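Long-range contacts in nicastrin (Dictyostelium purpureum, PDB 4R12), which probably serves as an essential subunit of gamma-secretase, the protease complex that cleaves membrane proteins such as Notch receptors within the membrane: residues S183-L187 with P570-E574; I322-N326 with P382-F388; F489-L493 with H546-S550. All coordinates share one frame; numbering follows the deposited sequence.

Interaction 1: residues S183-L187 with P570-E574; sequences SETCL and PIFTE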
loop_
_atom_site.group_PDB
_atom_site.type_symbol
_atom_site.label_atom_id
_atom_site.label_comp_id
_atom_site.label_asym_id
_atom_site.label_seq_id
_atom_site.Cartn_x
_atom_site.Cartn_y
_atom_site.Cartn_z
ATOM N N SER A 183 6.435 7.388 -19.997
ATOM C CA SER A 183 6.317 8.499 -19.058
ATOM C C SER A 183 6.769 9.828 -19.653
ATOM O O SER A 183 6.144 10.854 -19.412
ATOM C CB SER A 183 7.110 8.209 -17.786
ATOM O OG SER A 183 6.517 7.140 -17.075
ATOM N N GLU A 184 7.856 9.815 -20.425
ATOM C CA GLU A 184 8.327 11.043 -21.055
ATOM C C GLU A 184 7.203 11.678 -21.868
ATOM O O GLU A 184 6.937 12.870 -21.758
ATOM C CB GLU A 184 9.548 10.762 -21.941
ATOM C CG GLU A 184 9.869 11.862 -22.929
ATOM C CD GLU A 184 9.389 11.537 -24.335
ATOM O OE1 GLU A 184 9.963 10.623 -24.984
ATOM O OE2 GLU A 184 8.433 12.197 -24.791
ATOM N N THR A 185 6.516 10.847 -22.641
ATOM C CA THR A 185 5.446 11.296 -23.518
ATOM C C THR A 185 4.211 11.809 -22.781
ATOM O O THR A 185 3.722 12.897 -23.083
ATOM C CB THR A 185 5.017 10.161 -24.461
ATOM O OG1 THR A 185 6.156 9.698 -25.199
ATOM C CG2 THR A 185 3.939 10.641 -25.429
ATOM N N CYS A 186 3.691 11.036 -21.824
ATOM C CA CYS A 186 2.475 11.458 -21.156
ATOM C C CYS A 186 2.753 12.647 -20.235
ATOM O O CYS A 186 1.900 13.518 -20.089
ATOM C CB CYS A 186 1.817 10.293 -20.391
ATOM S SG CYS A 186 2.698 9.700 -18.940
ATOM N N LEU A 187 3.937 12.710 -19.632
ATOM C CA LEU A 187 4.252 13.874 -18.798
ATOM C C LEU A 187 4.311 15.163 -19.623
ATOM O O LEU A 187 3.754 16.180 -19.219
ATOM C CB LEU A 187 5.566 13.687 -18.043
ATOM C CG LEU A 187 5.573 12.805 -16.784
ATOM C CD1 LEU A 187 6.970 12.789 -16.198
ATOM C CD2 LEU A 187 4.557 13.264 -15.721
ATOM N N PRO A 570 13.155 5.279 -9.722
ATOM C CA PRO A 570 11.952 4.646 -10.273
ATOM C C PRO A 570 11.072 5.655 -11.016
ATOM O O PRO A 570 10.780 6.724 -10.486
ATOM C CB PRO A 570 11.230 4.079 -9.030
ATOM C CG PRO A 570 11.839 4.759 -7.860
ATOM C CD PRO A 570 13.249 5.132 -8.259
ATOM N N ILE A 571 10.669 5.315 -12.233
ATOM C CA ILE A 571 9.806 6.195 -13.012
ATOM C C ILE A 571 8.463 5.542 -13.286
ATOM O O ILE A 571 8.350 4.703 -14.179
ATOM C CB ILE A 571 10.437 6.570 -14.362
ATOM C CG1 ILE A 571 11.798 7.233 -14.154
ATOM C CG2 ILE A 571 9.478 7.490 -15.147
ATOM C CD1 ILE A 571 11.738 8.507 -13.340
ATOM N N PHE A 572 7.454 5.927 -12.516
ATOM C CA PHE A 572 6.094 5.431 -12.699
ATOM C C PHE A 572 5.155 6.617 -12.732
ATOM O O PHE A 572 5.200 7.471 -11.850
ATOM C CB PHE A 572 5.676 4.468 -11.580
ATOM C CG PHE A 572 6.518 3.237 -11.508
ATOM C CD1 PHE A 572 6.201 2.126 -12.265
ATOM C CD2 PHE A 572 7.630 3.193 -10.698
ATOM C CE1 PHE A 572 6.979 0.975 -12.195
ATOM C CE2 PHE A 572 8.410 2.054 -10.639
ATOM C CZ PHE A 572 8.083 0.949 -11.390
ATOM N N THR A 573 4.313 6.671 -13.757
ATOM C CA THR A 573 3.376 7.771 -13.909
ATOM C C THR A 573 2.024 7.228 -14.320
ATOM O O THR A 573 1.881 6.608 -15.380
ATOM C CB THR A 573 3.839 8.806 -14.972
ATOM O OG1 THR A 573 3.926 8.170 -16.255
ATOM C CG2 THR A 573 5.184 9.413 -14.598
ATOM N N GLU A 574 1.023 7.485 -13.492
ATOM C CA GLU A 574 -0.305 6.965 -13.749
ATOM C C GLU A 574 -1.068 7.874 -14.696
ATOM O O GLU A 574 -1.063 9.098 -14.530
ATOM C CB GLU A 574 -1.077 6.811 -12.443
ATOM C CG GLU A 574 -2.520 6.370 -12.623
ATOM C CD GLU A 574 -3.215 6.222 -11.286
ATOM O OE1 GLU A 574 -4.008 7.115 -10.912
ATOM O OE2 GLU A 574 -2.945 5.220 -10.606
#

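Interaction 2: residues I322-N326 with P382-F388; sequences IIELN and PSSSMSF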
loop_
_atom_site.group_PDB
_atom_site.type_symbol
_atom_site.label_atom_id
_atom_site.label_comp_id
_atom_site.label_asym_id
_atom_site.label_seq_id
_atom_site.Cartn_x
_atom_site.Cartn_y
_atom_site.Cartn_z
ATOM N N ILE A 322 16.800 0.222 13.756
ATOM C CA ILE A 322 15.646 0.226 12.867
ATOM C C ILE A 322 14.898 -1.092 12.973
ATOM O O ILE A 322 15.482 -2.159 12.787
ATOM C CB ILE A 322 16.059 0.464 11.399
ATOM C CG1 ILE A 322 16.656 1.867 11.241
ATOM C CG2 ILE A 322 14.858 0.281 10.481
ATOM C CD1 ILE A 322 17.205 2.148 9.845
ATOM N N ILE A 323 13.612 -1.014 13.288
ATOM C CA ILE A 323 12.729 -2.166 13.266
ATOM C C ILE A 323 11.691 -1.986 12.140
ATOM O O ILE A 323 10.987 -0.975 12.102
ATOM C CB ILE A 323 11.993 -2.341 14.618
ATOM C CG1 ILE A 323 12.979 -2.241 15.789
ATOM C CG2 ILE A 323 11.223 -3.655 14.661
ATOM C CD1 ILE A 323 13.960 -3.393 15.845
ATOM N N GLU A 324 11.595 -2.958 11.239
ATOM C CA GLU A 324 10.613 -2.893 10.167
ATOM C C GLU A 324 9.653 -4.072 10.224
ATOM O O GLU A 324 10.064 -5.217 10.404
ATOM C CB GLU A 324 11.284 -2.860 8.788
ATOM C CG GLU A 324 10.269 -2.790 7.622
ATOM C CD GLU A 324 10.936 -2.704 6.263
ATOM O OE1 GLU A 324 12.191 -2.641 6.223
ATOM O OE2 GLU A 324 10.210 -2.715 5.232
ATOM N N LEU A 325 8.368 -3.774 10.071
ATOM C CA LEU A 325 7.358 -4.806 9.907
ATOM C C LEU A 325 7.119 -5.016 8.411
ATOM O O LEU A 325 6.841 -4.068 7.701
ATOM C CB LEU A 325 6.061 -4.400 10.607
ATOM C CG LEU A 325 6.242 -3.976 12.063
ATOM C CD1 LEU A 325 4.874 -3.728 12.668
ATOM C CD2 LEU A 325 7.012 -5.043 12.852
ATOM N N ASN A 326 7.241 -6.248 7.926
ATOM C CA ASN A 326 7.079 -6.454 6.494
ATOM C C ASN A 326 6.516 -7.830 6.172
ATOM O O ASN A 326 7.270 -8.802 5.985
ATOM C CB ASN A 326 8.415 -6.242 5.782
ATOM C CG ASN A 326 8.228 -5.959 4.296
ATOM O OD1 ASN A 326 7.637 -6.766 3.582
ATOM N ND2 ASN A 326 8.683 -4.790 3.840
ATOM N N PRO A 382 12.859 -7.806 -0.078
ATOM C CA PRO A 382 12.481 -6.431 -0.417
ATOM C C PRO A 382 11.888 -5.720 0.791
ATOM O O PRO A 382 10.910 -6.203 1.362
ATOM C CB PRO A 382 11.421 -6.606 -1.512
ATOM C CG PRO A 382 11.658 -7.948 -2.076
ATOM C CD PRO A 382 12.226 -8.795 -0.967
ATOM N N SER A 383 12.497 -4.614 1.197
ATOM C CA SER A 383 12.089 -3.937 2.420
ATOM C C SER A 383 12.568 -2.499 2.423
ATOM O O SER A 383 13.574 -2.168 1.788
ATOM C CB SER A 383 12.638 -4.661 3.654
ATOM O OG SER A 383 14.046 -4.793 3.570
ATOM N N SER A 384 11.839 -1.660 3.147
ATOM C CA SER A 384 12.144 -0.241 3.268
ATOM C C SER A 384 13.472 0.015 3.967
ATOM O O SER A 384 14.078 1.083 3.791
ATOM C CB SER A 384 11.013 0.467 4.021
ATOM O OG SER A 384 9.834 0.452 3.234
ATOM N N SER A 385 13.901 -0.949 4.784
ATOM C CA SER A 385 15.194 -0.870 5.458
ATOM C C SER A 385 16.339 -0.771 4.454
ATOM O O SER A 385 17.391 -0.211 4.749
ATOM C CB SER A 385 15.411 -2.087 6.359
ATOM O OG SER A 385 14.541 -2.060 7.476
ATOM N N MET A 386 16.130 -1.332 3.269
ATOM C CA MET A 386 17.115 -1.223 2.204
ATOM C C MET A 386 17.507 0.225 1.897
ATOM O O MET A 386 18.657 0.498 1.526
ATOM C CB MET A 386 16.596 -1.894 0.935
ATOM C CG MET A 386 16.550 -3.407 1.024
ATOM S SD MET A 386 15.911 -4.154 -0.492
ATOM C CE MET A 386 16.461 -5.843 -0.282
ATOM N N SER A 387 16.568 1.154 2.049
ATOM C CA SER A 387 16.872 2.552 1.769
ATOM C C SER A 387 17.869 3.090 2.784
ATOM O O SER A 387 18.759 3.867 2.436
ATOM C CB SER A 387 15.598 3.399 1.772
ATOM O OG SER A 387 14.701 2.939 0.780
ATOM N N PHE A 388 17.730 2.678 4.041
ATOM C CA PHE A 388 18.662 3.127 5.076
ATOM C C PHE A 388 20.022 2.439 4.955
ATOM O O PHE A 388 21.061 3.062 5.177
ATOM C CB PHE A 388 18.064 2.899 6.474
ATOM C CG PHE A 388 16.873 3.769 6.756
ATOM C CD1 PHE A 388 15.623 3.423 6.285
ATOM C CD2 PHE A 388 17.014 4.954 7.466
ATOM C CE1 PHE A 388 14.526 4.232 6.526
ATOM C CE2 PHE A 388 15.919 5.767 7.709
ATOM C CZ PHE A 388 14.676 5.407 7.228
#

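Interaction 3: residues F489-L493 with H546-S550; sequences FGTSL and HNALS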
loop_
_atom_site.group_PDB
_atom_site.type_symbol
_atom_site.label_atom_id
_atom_site.label_comp_id
_atom_site.label_asym_id
_atom_site.label_seq_id
_atom_site.Cartn_x
_atom_site.Cartn_y
_atom_site.Cartn_z
ATOM N N PHE A 489 1.008 11.433 -6.804
ATOM C CA PHE A 489 1.566 12.373 -5.853
ATOM C C PHE A 489 0.835 13.706 -5.839
ATOM O O PHE A 489 0.612 14.284 -4.777
ATOM C CB PHE A 489 3.045 12.622 -6.141
ATOM C CG PHE A 489 3.654 13.662 -5.254
ATOM C CD1 PHE A 489 4.047 13.341 -3.965
ATOM C CD2 PHE A 489 3.809 14.971 -5.695
ATOM C CE1 PHE A 489 4.593 14.304 -3.129
ATOM C CE2 PHE A 489 4.362 15.942 -4.871
ATOM C CZ PHE A 489 4.755 15.613 -3.589
ATOM N N GLY A 490 0.483 14.199 -7.020
ATOM C CA GLY A 490 -0.106 15.522 -7.153
ATOM C C GLY A 490 0.279 16.118 -8.489
ATOM O O GLY A 490 0.984 15.477 -9.269
ATOM N N THR A 491 -0.175 17.340 -8.762
ATOM C CA THR A 491 0.122 17.991 -10.039
ATOM C C THR A 491 1.405 18.812 -9.997
ATOM O O THR A 491 1.938 19.188 -11.040
ATOM C CB THR A 491 -1.030 18.899 -10.475
ATOM O OG1 THR A 491 -1.466 19.676 -9.354
ATOM C CG2 THR A 491 -2.200 18.061 -10.957
ATOM N N SER A 492 1.885 19.096 -8.788
ATOM C CA SER A 492 3.156 19.787 -8.585
ATOM C C SER A 492 3.637 19.561 -7.154
ATOM O O SER A 492 2.965 18.898 -6.374
ATOM C CB SER A 492 3.020 21.285 -8.852
ATOM O OG SER A 492 2.397 21.929 -7.752
ATOM N N LEU A 493 4.781 20.132 -6.801
ATOM C CA LEU A 493 5.283 20.023 -5.436
ATOM C C LEU A 493 4.465 20.861 -4.453
ATOM O O LEU A 493 4.572 20.694 -3.239
ATOM C CB LEU A 493 6.758 20.425 -5.384
ATOM C CG LEU A 493 7.705 19.387 -5.987
ATOM C CD1 LEU A 493 9.112 19.957 -6.172
ATOM C CD2 LEU A 493 7.735 18.139 -5.098
ATOM N N HIS A 546 5.088 13.626 5.073
ATOM C CA HIS A 546 6.262 13.894 4.240
ATOM C C HIS A 546 6.078 13.354 2.817
ATOM O O HIS A 546 5.527 12.260 2.631
ATOM C CB HIS A 546 7.530 13.294 4.849
ATOM C CG HIS A 546 8.774 14.003 4.415
ATOM N ND1 HIS A 546 9.372 14.983 5.178
ATOM C CD2 HIS A 546 9.496 13.919 3.274
ATOM C CE1 HIS A 546 10.428 15.453 4.535
ATOM N NE2 HIS A 546 10.523 14.827 3.375
ATOM N N ASN A 547 6.521 14.134 1.828
ATOM C CA ASN A 547 6.479 13.731 0.423
ATOM C C ASN A 547 7.063 12.334 0.176
ATOM O O ASN A 547 8.136 12.006 0.684
ATOM C CB ASN A 547 7.266 14.710 -0.456
ATOM C CG ASN A 547 6.574 16.050 -0.650
ATOM O OD1 ASN A 547 5.382 16.224 -0.363
ATOM N ND2 ASN A 547 7.322 17.001 -1.184
ATOM N N ALA A 548 6.360 11.536 -0.617
ATOM C CA ALA A 548 6.869 10.256 -1.092
ATOM C C ALA A 548 6.803 10.298 -2.612
ATOM O O ALA A 548 5.730 10.170 -3.201
ATOM C CB ALA A 548 6.061 9.098 -0.526
ATOM N N LEU A 549 7.964 10.505 -3.228
ATOM C CA LEU A 549 8.071 10.853 -4.640
ATOM C C LEU A 549 9.464 10.501 -5.138
ATOM O O LEU A 549 10.457 10.750 -4.454
ATOM C CB LEU A 549 7.794 12.351 -4.860
ATOM C CG LEU A 549 7.968 12.942 -6.273
ATOM C CD1 LEU A 549 6.902 12.420 -7.221
ATOM C CD2 LEU A 549 7.953 14.476 -6.255
ATOM N N SER A 550 9.528 9.914 -6.326
ATOM C CA SER A 550 10.804 9.521 -6.907
ATOM C C SER A 550 11.738 10.710 -7.014
ATOM O O SER A 550 11.307 11.819 -7.329
ATOM C CB SER A 550 10.600 8.900 -8.289
ATOM O OG SER A 550 11.849 8.559 -8.875
HETATM O O HOH W 1 6.294 19.589 -1.352
#

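Interaction 1: residues S183-L187 with P570-E574
Ile571 opens the contact by resting its CG2 methyl against Ser183, 3.6 Å from Ser183 OG and equally near its CB, so the base of the serine side chain is met by a hydrocarbon branch. Phe572 leaves the backbone away from the helix and packs edge-to-face with Trp273. Thr573 then carries the main contact. Its hydroxyl lies between the backbone N and the carbonyl carbon (chi1 62°), which brings Thr573 OG1 to Ser183 OG for a hydrogen bond of 2.9 Å; either hydroxyl could be the donor. Cys186 SG sits 3.3 Å from the same Thr573 OG1. The CG2 methyl of Thr573 lies beside Ser183 OG and also touches Leu187, whose CG and both terminal methyls come equally near it at an oblique crossing. Glu574 again leaves the backbone away from the helix, and its OE2 bonds to Tyr485. In the fold, the axis of helix 183-187 passes 9.0 Å from that of strand 572-574 at 41°. The strand runs antiparallel to both 21-29 and 192-203, the Cys186-Cys192 disulfide ties the helix to the latter, and Ile564 of strand 561-564 touches Ser183, Leu187 and Ile571.

Interaction 2: residues I322-N326 with P382-F388
Glu324 reaches from its strand to the residues that lead into helix 385-389, and its carboxylate is gripped there by backbone and side-chain donors. Glu324 CB lies 3.6 Å from Ser385 OG. From there the chain runs fully extended, with CG anti to the backbone N (chi1 -180°), and this carries CD up to Ser384 N and Ser383 CB. Glu324 OE1 takes two bonds from one residue: Ser385 OG, at 2.7 Å, meets the anti lone pair, while Ser385 N, at 2.8 Å, approaches on the syn side but 34° out of the carboxylate plane. The other oxygen also accepts twice. Ser384 N comes to Glu324 OE2 on the syn side at 2.8 Å, closer to the plane, and Asn326 ND2 donates to Glu324 OE2 at 2.9 Å from above the plane, the oxygen lying in the plane of the asparagine amide. Ser383 CB closes in on the carboxylate, 3.3 Å from Glu324 OE1. The hydroxyls of Ser383 and Ser384 are engaged elsewhere, with Pro381 O and Glu271 respectively. Beside this polar grip lies an apolar one: CD1 of Ile322 is 3.5 Å from CG of Phe388 and meets the ring obliquely, while the CG2 branch of Ile322 faces the Ser385 hydroxyl. Strand 319-325 runs parallel to its neighbours 214-220 and 397-401 in the large lobe, whose family belongs to the zinc exopeptidase clan. Chemically, a buried carboxylate receives four hydrogen bonds from three residues. Two of the donors are backbone N-H groups of the consecutive residues Ser384 and Ser385; together the four bonds satisfy both oxygens and fix the rotation of the carboxylate while holding this turn to the strand.

Interaction 3: residues F489-L493 with H546-S550
Leu549 lays its CD2 methyl over the face of the Phe489 ring in a CH-pi contact, 4.2 Å from the ring centroid and only 12° off the ring normal. Leu549 CB approaches Phe489 CD1, and Leu549 CD1 approaches Phe489 CG. At the ring's edge stands Asn547, with its OD1 3.3 Å from Phe489 CZ; the amide plane is turned 83° to the ring, nearly perpendicular. Leu493 joins from further along the loop, its CD2 3.8 Å from Leu549 CD2 and 4.1 Å from Asn547 ND2, crossing both side chains at about a right angle. A water bridges the two segments on this side: it donates to Leu493 O at 2.8 Å and accepts from Asn547 ND2 at the same length. In the next shell the amide of Asn547 is held at both ends, OD1 by Gln198 NE2 and ND2 by Tyr280 OH as well as by the water. Phe489 has its CG anti to the backbone N (chi1 176°), which carries the ring to Leu549 and Asn547; its backbone is held by bonds to Pro194 and Leu497, and Trp562 of strand 561-564 packs on both Phe489 and Leu549. The chain turns a corner at Thr491 before Leu493 comes back to residues 547-549, where it also meets Pro304. The contact thus fastens the loop leading to strand 495-496 onto residues 547-549 of the chain. Apolar packing covers one ring face, while the C-H edge faces the amide oxygen of Asn547, which is probably favourable electrostatically, and the direct contacts are supplemented by a single water-mediated polar link.

In the fold
Interactions 1 and 3 are neighbours, with centres 14 Å apart, and they touch where Ser550 OG lies 2.7 Å from Pro570 O in a probable hydrogen bond. Both also draw on strand 192-203, which pairs with 542-548 and with 572-575, and Trp562 touches side chains of each. Interaction 2 stands apart within the large lobe: its centre is 26 Å from that of interaction 1 and 21 Å from that of interaction 3, with nearest atoms about 9 and 10 Å away. Along the chain, 183-187 with 570-574 closes a loop that encloses the other two, which follow one another. A glycan N-acetylglucosamine, attached to the protein and marking no pocket, lies about 10 Å from the side chain of Ile571.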